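Local coordinates for metagenomic carboxyl esterase MGS0156 (Uncultured organism, PDB 5D8M), which probably hydrolyses carboxylic esters as a carboxyl esterase, though its natural substrate is not established, at residues A[159-164]-A[186-191]; A[247-252]-A[283-288]. All coordinates share one frame; numbering follows the deposited sequence.

Contact 1: residues A[159-164]-A[186-191]; sequences KGAVDV and GAIDGS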
loop_
_atom_site.group_PDB
_atom_site.type_symbol
_atom_site.label_atom_id
_atom_site.label_comp_id
_atom_site.label_asym_id
_atom_site.label_seq_id
_atom_site.Cartn_x
_atom_site.Cartn_y
_atom_site.Cartn_z
ATOM N N LYS A 159 -6.230 -1.734 0.024
ATOM C CA LYS A 159 -7.161 -1.925 1.142
ATOM C C LYS A 159 -6.491 -2.569 2.375
ATOM O O LYS A 159 -6.976 -2.443 3.514
ATOM C CB LYS A 159 -8.363 -2.768 0.682
ATOM C CG LYS A 159 -9.450 -2.938 1.763
ATOM C CD LYS A 159 -10.724 -3.563 1.197
ATOM C CE LYS A 159 -11.595 -4.136 2.318
ATOM N NZ LYS A 159 -10.904 -5.328 2.972
ATOM N N GLY A 160 -5.384 -3.271 2.152
ATOM C CA GLY A 160 -4.665 -3.900 3.257
ATOM C C GLY A 160 -4.228 -2.910 4.314
ATOM O O GLY A 160 -4.169 -3.219 5.516
ATOM N N ALA A 161 -3.919 -1.695 3.868
ATOM C CA ALA A 161 -3.489 -0.658 4.788
ATOM C C ALA A 161 -4.580 -0.313 5.782
ATOM O O ALA A 161 -4.304 -0.106 6.954
ATOM C CB ALA A 161 -3.058 0.605 4.010
ATOM N N VAL A 162 -5.825 -0.256 5.331
ATOM C CA VAL A 162 -6.869 0.151 6.254
ATOM C C VAL A 162 -7.451 -1.047 6.976
ATOM O O VAL A 162 -7.949 -0.880 8.078
ATOM C CB VAL A 162 -7.965 0.960 5.550
ATOM C CG1 VAL A 162 -7.343 2.272 5.044
ATOM C CG2 VAL A 162 -8.561 0.197 4.398
ATOM N N ASP A 163 -7.325 -2.248 6.402
ATOM C CA ASP A 163 -7.537 -3.475 7.172
ATOM C C ASP A 163 -6.635 -3.431 8.435
ATOM O O ASP A 163 -7.086 -3.687 9.543
ATOM C CB ASP A 163 -7.211 -4.731 6.343
ATOM C CG ASP A 163 -8.230 -5.027 5.230
ATOM O OD1 ASP A 163 -9.322 -4.393 5.157
ATOM O OD2 ASP A 163 -7.918 -5.938 4.415
ATOM N N VAL A 164 -5.362 -3.064 8.268
ATOM C CA VAL A 164 -4.423 -3.034 9.397
ATOM C C VAL A 164 -4.730 -1.884 10.367
ATOM O O VAL A 164 -4.736 -2.091 11.583
ATOM C CB VAL A 164 -2.949 -2.945 8.902
ATOM C CG1 VAL A 164 -1.989 -2.623 10.048
ATOM C CG2 VAL A 164 -2.524 -4.276 8.262
ATOM N N GLY A 186 -1.671 2.665 -0.222
ATOM C CA GLY A 186 -2.763 2.327 0.662
ATOM C C GLY A 186 -3.945 3.240 0.465
ATOM O O GLY A 186 -3.790 4.442 0.253
ATOM N N ALA A 187 -5.138 2.677 0.553
ATOM C CA ALA A 187 -6.364 3.439 0.317
ATOM C C ALA A 187 -6.794 4.149 1.587
ATOM O O ALA A 187 -7.897 3.927 2.086
ATOM C CB ALA A 187 -7.486 2.500 -0.179
ATOM N N ILE A 188 -5.929 5.010 2.109
ATOM C CA ILE A 188 -6.161 5.598 3.434
ATOM C C ILE A 188 -7.484 6.379 3.503
ATOM O O ILE A 188 -8.271 6.214 4.442
ATOM C CB ILE A 188 -4.989 6.516 3.837
ATOM C CG1 ILE A 188 -3.640 5.796 3.665
ATOM C CG2 ILE A 188 -5.187 7.063 5.272
ATOM C CD1 ILE A 188 -3.537 4.424 4.358
ATOM N N ASP A 189 -7.738 7.226 2.504
ATOM C CA ASP A 189 -9.005 7.939 2.411
ATOM C C ASP A 189 -10.010 7.254 1.483
ATOM O O ASP A 189 -10.981 7.874 1.047
ATOM C CB ASP A 189 -8.795 9.367 1.904
ATOM C CG ASP A 189 -7.971 10.226 2.848
ATOM O OD1 ASP A 189 -7.877 9.906 4.054
ATOM O OD2 ASP A 189 -7.444 11.253 2.369
ATOM N N GLY A 190 -9.789 5.986 1.177
ATOM C CA GLY A 190 -10.672 5.287 0.262
ATOM C C GLY A 190 -10.397 5.732 -1.171
ATOM O O GLY A 190 -9.277 6.157 -1.494
ATOM N N SER A 191 -11.406 5.623 -2.031
ATOM C CA SER A 191 -11.297 6.071 -3.427
ATOM C C SER A 191 -12.670 6.479 -3.910
ATOM O O SER A 191 -13.658 5.811 -3.588
ATOM C CB SER A 191 -10.723 4.947 -4.323
ATOM O OG SER A 191 -10.785 5.322 -5.703
#

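Contact 2: residues A[247-252]-A[283-288]; sequences SLAAFA and DAIIPG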
loop_
_atom_site.group_PDB
_atom_site.type_symbol
_atom_site.label_atom_id
_atom_site.label_comp_id
_atom_site.label_asym_id
_atom_site.label_seq_id
_atom_site.Cartn_x
_atom_site.Cartn_y
_atom_site.Cartn_z
ATOM N N SER A 247 4.295 6.135 4.663
ATOM C CA SER A 247 3.467 5.996 3.465
ATOM C C SER A 247 4.265 6.255 2.190
ATOM O O SER A 247 5.099 7.184 2.132
ATOM C CB SER A 247 2.272 6.967 3.519
ATOM O OG SER A 247 1.469 6.751 4.683
ATOM N N LEU A 248 3.966 5.434 1.186
ATOM C CA LEU A 248 4.392 5.604 -0.197
ATOM C C LEU A 248 3.136 5.754 -1.035
ATOM O O LEU A 248 2.217 4.951 -0.902
ATOM C CB LEU A 248 5.208 4.407 -0.675
ATOM C CG LEU A 248 6.599 4.286 -0.058
ATOM C CD1 LEU A 248 7.038 2.818 -0.106
ATOM C CD2 LEU A 248 7.594 5.139 -0.828
ATOM N N ALA A 249 3.080 6.799 -1.858
ATOM C CA ALA A 249 1.940 6.996 -2.738
ATOM C C ALA A 249 2.365 6.918 -4.212
ATOM O O ALA A 249 3.081 7.783 -4.702
ATOM C CB ALA A 249 1.267 8.335 -2.435
ATOM N N ALA A 250 1.916 5.879 -4.919
ATOM C CA ALA A 250 2.354 5.665 -6.295
ATOM C C ALA A 250 1.542 6.460 -7.317
ATOM O O ALA A 250 0.353 6.757 -7.105
ATOM C CB ALA A 250 2.301 4.186 -6.630
ATOM N N PHE A 251 2.210 6.824 -8.415
ATOM C CA PHE A 251 1.535 7.193 -9.641
ATOM C C PHE A 251 2.518 7.083 -10.787
ATOM O O PHE A 251 3.725 7.182 -10.588
ATOM C CB PHE A 251 0.929 8.609 -9.550
ATOM C CG PHE A 251 1.940 9.729 -9.415
ATOM C CD1 PHE A 251 2.346 10.178 -8.161
ATOM C CD2 PHE A 251 2.441 10.361 -10.537
ATOM C CE1 PHE A 251 3.255 11.224 -8.041
ATOM C CE2 PHE A 251 3.342 11.411 -10.428
ATOM C CZ PHE A 251 3.755 11.845 -9.178
ATOM N N ALA A 252 1.987 6.860 -11.981
ATOM C CA ALA A 252 2.772 6.849 -13.196
ATOM C C ALA A 252 2.050 7.705 -14.222
ATOM O O ALA A 252 0.887 8.045 -14.032
ATOM C CB ALA A 252 2.958 5.430 -13.711
ATOM N N ASP A 283 -4.803 10.839 -1.129
ATOM C CA ASP A 283 -5.686 9.950 -0.387
ATOM C C ASP A 283 -4.936 8.727 0.136
ATOM O O ASP A 283 -5.556 7.797 0.655
ATOM C CB ASP A 283 -6.834 9.456 -1.273
ATOM C CG ASP A 283 -7.769 10.578 -1.732
ATOM O OD1 ASP A 283 -7.443 11.769 -1.500
ATOM O OD2 ASP A 283 -8.826 10.252 -2.340
ATOM N N ALA A 284 -3.615 8.732 -0.009
ATOM C CA ALA A 284 -2.823 7.531 0.220
ATOM C C ALA A 284 -1.727 7.758 1.243
ATOM O O ALA A 284 -0.713 7.027 1.274
ATOM C CB ALA A 284 -2.208 7.033 -1.113
ATOM N N ILE A 285 -1.920 8.777 2.076
ATOM C CA ILE A 285 -0.919 9.109 3.061
ATOM C C ILE A 285 -1.527 9.101 4.454
ATOM O O ILE A 285 -2.502 9.816 4.728
ATOM C CB ILE A 285 -0.282 10.474 2.740
ATOM C CG1 ILE A 285 0.412 10.381 1.362
ATOM C CG2 ILE A 285 0.732 10.864 3.840
ATOM C CD1 ILE A 285 0.797 11.722 0.761
ATOM N N ILE A 286 -0.955 8.282 5.331
ATOM C CA ILE A 286 -1.408 8.207 6.717
ATOM C C ILE A 286 -1.048 9.496 7.475
ATOM O O ILE A 286 0.130 9.829 7.617
ATOM C CB ILE A 286 -0.787 6.986 7.440
ATOM C CG1 ILE A 286 -1.132 5.678 6.687
ATOM C CG2 ILE A 286 -1.188 6.986 8.935
ATOM C CD1 ILE A 286 -0.380 4.386 7.232
ATOM N N PRO A 287 -2.067 10.224 7.969
ATOM C CA PRO A 287 -1.769 11.488 8.652
ATOM C C PRO A 287 -0.980 11.244 9.946
ATOM O O PRO A 287 -1.175 10.209 10.590
ATOM C CB PRO A 287 -3.160 12.093 8.924
ATOM C CG PRO A 287 -4.105 10.934 8.896
ATOM C CD PRO A 287 -3.515 9.955 7.884
ATOM N N GLY A 288 -0.078 12.161 10.282
ATOM C CA GLY A 288 0.768 12.031 11.463
ATOM C C GLY A 288 1.948 11.086 11.254
ATOM O O GLY A 288 2.747 10.881 12.162
HETATM O O HOH W 1 2.436 8.246 6.762
HETATM O O HOH W 2 0.112 4.591 0.906
#

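Contact 1: residues A[159-164]-A[186-191]
Ala161 and Gly186 meet where residues 159-164 of the helix lie against the loop after strand 178-184, and here the packing is tight. Ala161 CB sits 3.8 Å from Gly186 CA, so close that a beta carbon on the glycine would probably clash. The end of Ile188 curls back to the same methyl, its CD1 3.9 Å from Ala161 CB. One residue further along, Val162 lays CG1 over the loop backbone, 3.4 Å from Ala187 O; chi1 of -65° sets this methyl anti to the valine's own carbonyl carbon, bringing it above the Ala187 peptide plane. Ala187 O accepts a hydrogen bond from Gly190 N at 2.9 Å, closing a type I turn, while Ala187 itself centres an inverse gamma turn. A helix following a central parallel strand is consistent with the nucleophile-elbow region of the alpha/beta hydrolase fold. At Lys159 the fit slackens: its N approaches Ala187 CB only to 4.4 Å, and the lysine side chain extends away to form a salt bridge with Asp163, NZ to OD1 2.9 Å. On the far side of the turn Asp189 points away from the helix and is partly exposed.

Contact 2: residues A[247-252]-A[283-288]
Ser247 and Ile285 bring the two backbones together, with their CA atoms 5.4 Å apart. Beyond this point the next close pair is Ala249 with Ala284, so one segment advances as the other steps back and the two run locally in opposite senses. They do not form a ladder. A water bridges the two backbones, donating to Leu248 O at 2.8 Å and to Ala284 O at 2.6 Å, and so ties the two carbonyl oxygens together.

Among the side chains, Ser247 carries the contact. Its chi1 of -58° sets OG anti to the carbonyl carbon, where it receives Ile286 N at 2.9 Å in an almost straight bond, with an angle of 170° at the hydrogen. A second water lies 2.7 Å from Ser247 OG and donates to Ile286 O at 2.9 Å, so hydroxyl and water together hold both polar backbone atoms of Ile286. The CG1 of Ile286 packs beside the same hydroxyl. With an alanine here, Ile286 N would probably lose its acceptor and the water one of its mates, leaving the loop freer to shift. Further along, the contact turns apolar: Ala249 CB touches Ala284 CB at 3.9 Å. Ile285 CG1 comes more loosely up to Ala249 CB.

The two segments begin and end the crossover between parallel neighbours, strands 244-248 and 290-293, which includes helix 262-269. Ser247 also shares backbone hydrogen bonds with Thr290 and Leu292, whereas Leu248 bonds to Ser183 and Ala185 on the side of strand 178-184 and sends its side chain to Leu327 and Ile331 of helix 324-338.

How the contacts relate
Contacts 1 and 2 lie side by side at the ends of neighbouring parallel strands. They come in series along the chain, contact 1 closing before contact 2 opens, yet their centres lie only about 10 Å apart. The central sheet joins them: strand 178-184, which leads into the loop of contact 1, is flanked by strand 151-157, which precedes helix 159-170, and by strand 244-248 of contact 2. The loops also meet directly. Asp189 N probably hydrogen-bonds to Asp283 O, at 2.9 Å, and Ile188 CD1 packs on Ile286 CG1 at 3.6 Å. Residues 186-191 are thus held between helix 159-170 and residues 283-288, in the region where alpha/beta hydrolases usually build their active site.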